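Side-chain contacts in Bd0816 (Bdellovibrio bacteriovorus HD100, PDB 5CER), which probably acts as a serine-type D-Ala-D-Ala carboxypeptidase of the S13 peptidase family, trimming peptidoglycan peptides: residues C8-A13 with G17-E22; G332-K337 with F341-L346. The protein carries 2 engineered substitutions. One frame throughout, in Å; residues are numbered along the deposited sequence.

Contact 1: residues C8-A13 with G17-E22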
loop_
_atom_site.group_PDB
_atom_site.type_symbol
_atom_site.label_atom_id
_atom_site.label_comp_id
_atom_site.label_asym_id
_atom_site.label_seq_id
_atom_site.Cartn_x
_atom_site.Cartn_y
_atom_site.Cartn_z
ATOM N N CYS A 8 -7.293 10.575 -17.209
ATOM C CA CYS A 8 -6.554 10.470 -18.447
ATOM C C CYS A 8 -6.383 9.030 -18.831
ATOM O O CYS A 8 -6.140 8.194 -17.979
ATOM C CB CYS A 8 -5.153 10.982 -18.256
ATOM S SG CYS A 8 -5.101 12.737 -18.360
ATOM N N HIS A 9 -6.333 8.783 -20.140
ATOM C CA HIS A 9 -5.790 7.557 -20.635
ATOM C C HIS A 9 -5.190 7.654 -22.018
ATOM O O HIS A 9 -5.573 8.495 -22.826
ATOM C CB HIS A 9 -6.840 6.453 -20.532
ATOM C CG HIS A 9 -8.195 6.872 -20.998
ATOM N ND1 HIS A 9 -9.241 7.138 -20.131
ATOM C CD2 HIS A 9 -8.668 7.060 -22.243
ATOM C CE1 HIS A 9 -10.289 7.503 -20.830
ATOM N NE2 HIS A 9 -9.969 7.450 -22.109
ATOM N N MET A 10 -4.244 6.746 -22.277
ATOM C CA MET A 10 -3.414 6.784 -23.459
ATOM C C MET A 10 -3.016 5.334 -23.736
ATOM O O MET A 10 -2.658 4.611 -22.819
ATOM C CB MET A 10 -2.178 7.668 -23.184
ATOM C CG MET A 10 -1.253 7.825 -24.381
ATOM S SD MET A 10 0.122 8.904 -24.006
ATOM C CE MET A 10 1.174 7.797 -23.068
ATOM N N LYS A 11 -3.046 4.925 -25.016
ATOM C CA LYS A 11 -2.569 3.647 -25.377
ATOM C C LYS A 11 -1.044 3.523 -25.232
ATOM O O LYS A 11 -0.300 4.447 -25.534
ATOM C CB LYS A 11 -2.931 3.361 -26.792
ATOM C CG LYS A 11 -2.657 1.915 -27.137
ATOM C CD LYS A 11 -3.144 1.534 -28.499
ATOM C CE LYS A 11 -2.836 0.063 -28.741
ATOM N NZ LYS A 11 -3.451 -0.283 -30.037
ATOM N N ALA A 12 -0.607 2.358 -24.735
ATOM C CA ALA A 12 0.807 2.070 -24.532
ATOM C C ALA A 12 1.367 1.637 -25.851
ATOM O O ALA A 12 0.936 0.632 -26.395
ATOM C CB ALA A 12 1.024 0.976 -23.491
ATOM N N ALA A 13 2.320 2.389 -26.356
ATOM C CA ALA A 13 2.871 2.116 -27.640
ATOM C C ALA A 13 4.279 2.657 -27.678
ATOM O O ALA A 13 4.755 3.192 -26.704
ATOM C CB ALA A 13 1.993 2.759 -28.730
ATOM N N GLY A 17 0.896 8.950 -27.609
ATOM C CA GLY A 17 -0.041 9.528 -28.564
ATOM C C GLY A 17 -1.334 10.150 -28.004
ATOM O O GLY A 17 -1.318 11.050 -27.180
ATOM N N LYS A 18 -2.464 9.740 -28.545
ATOM C CA LYS A 18 -3.737 10.368 -28.216
ATOM C C LYS A 18 -4.081 10.153 -26.731
ATOM O O LYS A 18 -3.975 9.035 -26.230
ATOM C CB LYS A 18 -4.857 9.787 -29.070
ATOM C CG LYS A 18 -6.233 10.348 -28.716
ATOM C CD LYS A 18 -7.245 10.021 -29.767
ATOM C CE LYS A 18 -7.625 8.561 -29.717
ATOM N NZ LYS A 18 -8.408 8.271 -30.962
ATOM N N VAL A 19 -4.467 11.235 -26.047
ATOM C CA VAL A 19 -4.945 11.176 -24.682
ATOM C C VAL A 19 -6.387 11.649 -24.585
ATOM O O VAL A 19 -6.753 12.657 -25.117
ATOM C CB VAL A 19 -4.139 12.072 -23.748
ATOM C CG1 VAL A 19 -4.633 11.854 -22.309
ATOM C CG2 VAL A 19 -2.661 11.776 -23.902
ATOM N N GLU A 20 -7.192 10.880 -23.889
ATOM C CA GLU A 20 -8.617 11.181 -23.664
ATOM C C GLU A 20 -8.927 10.979 -22.192
ATOM O O GLU A 20 -8.113 10.467 -21.455
ATOM C CB GLU A 20 -9.533 10.317 -24.586
ATOM C CG GLU A 20 -9.462 10.780 -26.026
ATOM C CD GLU A 20 -10.336 9.998 -27.016
ATOM O OE1 GLU A 20 -10.489 8.785 -26.863
ATOM O OE2 GLU A 20 -10.852 10.625 -27.958
ATOM N N GLY A 21 -10.114 11.401 -21.784
ATOM C CA GLY A 21 -10.500 11.373 -20.369
ATOM C C GLY A 21 -11.582 12.353 -19.986
ATOM O O GLY A 21 -12.496 12.593 -20.736
ATOM N N GLU A 22 -11.425 12.957 -18.832
ATOM C CA GLU A 22 -12.396 13.844 -18.265
ATOM C C GLU A 22 -11.684 14.935 -17.542
ATOM O O GLU A 22 -10.683 14.695 -16.903
ATOM C CB GLU A 22 -13.219 13.101 -17.205
ATOM C CG GLU A 22 -14.010 11.884 -17.667
ATOM C CD GLU A 22 -14.679 11.199 -16.476
ATOM O OE1 GLU A 22 -15.137 11.906 -15.534
ATOM O OE2 GLU A 22 -14.725 9.952 -16.467
HETATM O O HOH W 1 -3.351 6.692 -27.290
HETATM O O HOH W 2 -0.648 6.563 -27.294
#
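Cys8 and His9 pair with Gly21 and Glu20 in an antiparallel beta hairpin whose second arm, strand 19-21, is an outermost strand, within this chain, of the six-stranded antiparallel sheet. The short strand axes run at 144° to each other and approach to 4.6 Å. Cys8 with Gly21 is a non-hydrogen-bonded pair; His9 and Glu20 form the hydrogen-bonded one: His9 N donates to Glu20 O at 2.8 Å, and Glu20 N returns to His9 O at 3.1 Å. The imidazole then folds back over its own bridge. With CG held between the backbone N and the carbonyl carbon (chi1 45°), the ring leans across the strand until Glu20 O sits 3.4 Å above its plane, over the ring centre, while NE2 lies 3.8 Å from Glu20 CB. That carbonyl oxygen therefore meets both the amide and the ring face of one residue. Cys8, Met10 and Val19 share the other face of the sheet, turned to helix 270-286, where Cys8 and Met10 touch Ile274. The two methyls of Val19 divide the work: CG1 meets Cys8 SG at 4.1 Å, and CG2 meets Met10 SD. Toward the turn the strands separate and two waters replace direct pairing. One accepts from Lys11 N and donates to Lys18 O; the second accepts from Gly17 N and donates to Lys11 O at 2.8 Å.

Contact 2: residues G332-K337 with F341-L346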
loop_
_atom_site.group_PDB
_atom_site.type_symbol
_atom_site.label_atom_id
_atom_site.label_comp_id
_atom_site.label_asym_id
_atom_site.label_seq_id
_atom_site.Cartn_x
_atom_site.Cartn_y
_atom_site.Cartn_z
ATOM N N GLY A 332 -1.684 3.808 -13.450
ATOM C CA GLY A 332 -1.039 2.587 -13.891
ATOM C C GLY A 332 -1.411 2.227 -15.311
ATOM O O GLY A 332 -1.455 3.087 -16.168
ATOM N N SER A 333 -1.629 0.936 -15.575
ATOM C CA SER A 333 -2.100 0.500 -16.876
ATOM C C SER A 333 -3.099 -0.645 -16.773
ATOM O O SER A 333 -3.103 -1.409 -15.816
ATOM C CB SER A 333 -0.927 0.085 -17.763
ATOM O OG SER A 333 -0.416 -1.163 -17.346
ATOM N N ILE A 334 -3.934 -0.749 -17.793
ATOM C CA ILE A 334 -4.906 -1.830 -17.905
ATOM C C ILE A 334 -4.523 -2.599 -19.141
ATOM O O ILE A 334 -4.067 -2.010 -20.161
ATOM C CB ILE A 334 -6.348 -1.295 -17.999
ATOM C CG1 ILE A 334 -6.531 -0.255 -19.116
ATOM C CG2 ILE A 334 -6.781 -0.679 -16.649
ATOM C CD1 ILE A 334 -7.997 0.203 -19.298
ATOM N N SER A 335 -4.697 -3.909 -19.071
ATOM C CA SER A 335 -4.399 -4.778 -20.192
ATOM C C SER A 335 -5.750 -5.282 -20.719
ATOM O O SER A 335 -6.457 -5.933 -19.999
ATOM C CB SER A 335 -3.530 -5.940 -19.733
ATOM O OG SER A 335 -3.545 -6.996 -20.676
ATOM N N THR A 336 -6.022 -5.013 -21.990
ATOM C CA THR A 336 -7.293 -5.281 -22.630
ATOM C C THR A 336 -7.048 -5.952 -23.956
ATOM O O THR A 336 -5.922 -5.972 -24.464
ATOM C CB THR A 336 -8.037 -3.965 -22.921
ATOM O OG1 THR A 336 -7.459 -3.294 -24.056
ATOM C CG2 THR A 336 -7.989 -3.030 -21.720
ATOM N N LYS A 337 -8.114 -6.461 -24.562
ATOM C CA LYS A 337 -8.004 -7.076 -25.887
ATOM C C LYS A 337 -7.560 -6.111 -26.995
ATOM O O LYS A 337 -7.204 -6.564 -28.066
ATOM C CB LYS A 337 -9.306 -7.817 -26.253
ATOM C CG LYS A 337 -9.556 -9.014 -25.352
ATOM C CD LYS A 337 -10.660 -9.926 -25.863
ATOM C CE LYS A 337 -11.041 -11.028 -24.867
ATOM N NZ LYS A 337 -11.867 -10.489 -23.727
ATOM N N PHE A 341 -3.093 0.142 -21.854
ATOM C CA PHE A 341 -3.412 1.594 -21.829
ATOM C C PHE A 341 -2.956 2.155 -20.480
ATOM O O PHE A 341 -3.337 1.607 -19.442
ATOM C CB PHE A 341 -4.941 1.854 -21.997
ATOM C CG PHE A 341 -5.470 1.529 -23.378
ATOM C CD1 PHE A 341 -5.716 0.214 -23.742
ATOM C CD2 PHE A 341 -5.710 2.539 -24.311
ATOM C CE1 PHE A 341 -6.174 -0.084 -25.020
ATOM C CE2 PHE A 341 -6.182 2.260 -25.574
ATOM C CZ PHE A 341 -6.430 0.940 -25.926
ATOM N N TYR A 342 -2.181 3.237 -20.514
ATOM C CA TYR A 342 -1.871 4.005 -19.330
ATOM C C TYR A 342 -3.130 4.795 -18.908
ATOM O O TYR A 342 -3.956 5.124 -19.752
ATOM C CB TYR A 342 -0.766 4.984 -19.596
ATOM C CG TYR A 342 0.496 4.357 -20.078
ATOM C CD1 TYR A 342 1.221 3.483 -19.235
ATOM C CD2 TYR A 342 0.990 4.614 -21.336
ATOM C CE1 TYR A 342 2.375 2.899 -19.631
ATOM C CE2 TYR A 342 2.170 4.025 -21.756
ATOM C CZ TYR A 342 2.843 3.165 -20.904
ATOM O OH TYR A 342 4.030 2.567 -21.289
ATOM N N PHE A 343 -3.305 5.002 -17.594
ATOM C CA PHE A 343 -4.379 5.801 -17.080
ATOM C C PHE A 343 -3.938 6.483 -15.806
ATOM O O PHE A 343 -3.067 5.987 -15.072
ATOM C CB PHE A 343 -5.621 4.967 -16.784
ATOM C CG PHE A 343 -5.462 4.056 -15.570
ATOM C CD1 PHE A 343 -5.713 4.521 -14.288
ATOM C CD2 PHE A 343 -5.037 2.733 -15.721
ATOM C CE1 PHE A 343 -5.476 3.720 -13.187
ATOM C CE2 PHE A 343 -4.852 1.926 -14.612
ATOM C CZ PHE A 343 -5.061 2.419 -13.344
ATOM N N ALA A 344 -4.603 7.607 -15.508
ATOM C CA ALA A 344 -4.557 8.225 -14.172
ATOM C C ALA A 344 -5.958 8.746 -13.839
ATOM O O ALA A 344 -6.603 9.378 -14.692
ATOM C CB ALA A 344 -3.520 9.321 -14.138
ATOM N N ILE A 345 -6.410 8.484 -12.615
ATOM C CA ILE A 345 -7.730 8.901 -12.143
ATOM C C ILE A 345 -7.572 9.607 -10.832
ATOM O O ILE A 345 -6.975 9.054 -9.866
ATOM C CB ILE A 345 -8.628 7.686 -11.931
ATOM C CG1 ILE A 345 -8.881 6.962 -13.268
ATOM C CG2 ILE A 345 -9.973 8.116 -11.367
ATOM C CD1 ILE A 345 -9.393 5.543 -13.091
ATOM N N LEU A 346 -8.031 10.836 -10.780
ATOM C CA LEU A 346 -7.884 11.653 -9.610
ATOM C C LEU A 346 -9.284 12.085 -9.136
ATOM O O LEU A 346 -9.983 12.788 -9.854
ATOM C CB LEU A 346 -6.990 12.872 -9.957
ATOM C CG LEU A 346 -5.574 12.444 -10.542
ATOM C CD1 LEU A 346 -4.722 13.532 -11.138
ATOM C CD2 LEU A 346 -4.779 11.978 -9.346
#
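The Phe343 ring lies against the backbone of Gly332, while Ile334 CG2 meets the same ring obliquely, 3.8 Å from CE2. Gly332 N stands 3.6 Å above the ring plane, displaced toward the rim. The torsion explains the placement: chi1 of 71° sets CG between the backbone N and the carbonyl carbon and carries the ring back across the neighbouring strand. Ile334 and Phe343 side chains cross at about a right angle, and both continue into contacts with helix 356-375, Ile334 through Leu372 and Phe343 through Ile369. Beneath the side chains is an antiparallel beta hairpin of strands 327-336 and 339-348, in the interior of the six-stranded sheet. Gly332 with Phe343 and Ile334 with Phe341 are its hydrogen-bonded pairs, each joined by two backbone bonds; Phe343 N to Gly332 O, 3.0 Å, comes from 36° out of the carbonyl plane. The intervening pair, Ser333 with Tyr342, is non-hydrogen-bonded, and its side chains occupy the face where Tyr342 packs on helix 270-286. Phe341 crosses Ile334 obliquely, its CB 3.9 Å from Ile334 CG1. Near the turn the phenyl presents an edge to Thr336, whose OG1 is 3.6 Å from CE1, close to the ring plane. That hydroxyl is hydrogen-bonded to Gly339 O and Glu338 N at the turn end of the hairpin, and Arg376 makes a cation-pi contact with Phe341.

From the N terminus, strand 3-11 runs into contact 1, which closes a short loop as the chain doubles back through 17-22. About 310 residues later contact 2 closes a second tight hairpin between 332-337 and 341-346. The two loops are in series, neither nesting nor crossing, yet their centres lie about 9 Å apart because strands 3-11 and 339-348 are neighbours in the same sheet. Probable hydrogen bonds from Cys8 N to Ala344 O (2.9 Å) and from Met10 N to Tyr342 O (3.0 Å) join the hairpins. In the strand order 19-21, 3-11, 339-348, 327-336, N-terminal and late parts of the sequence lie side by side in one antiparallel sheet.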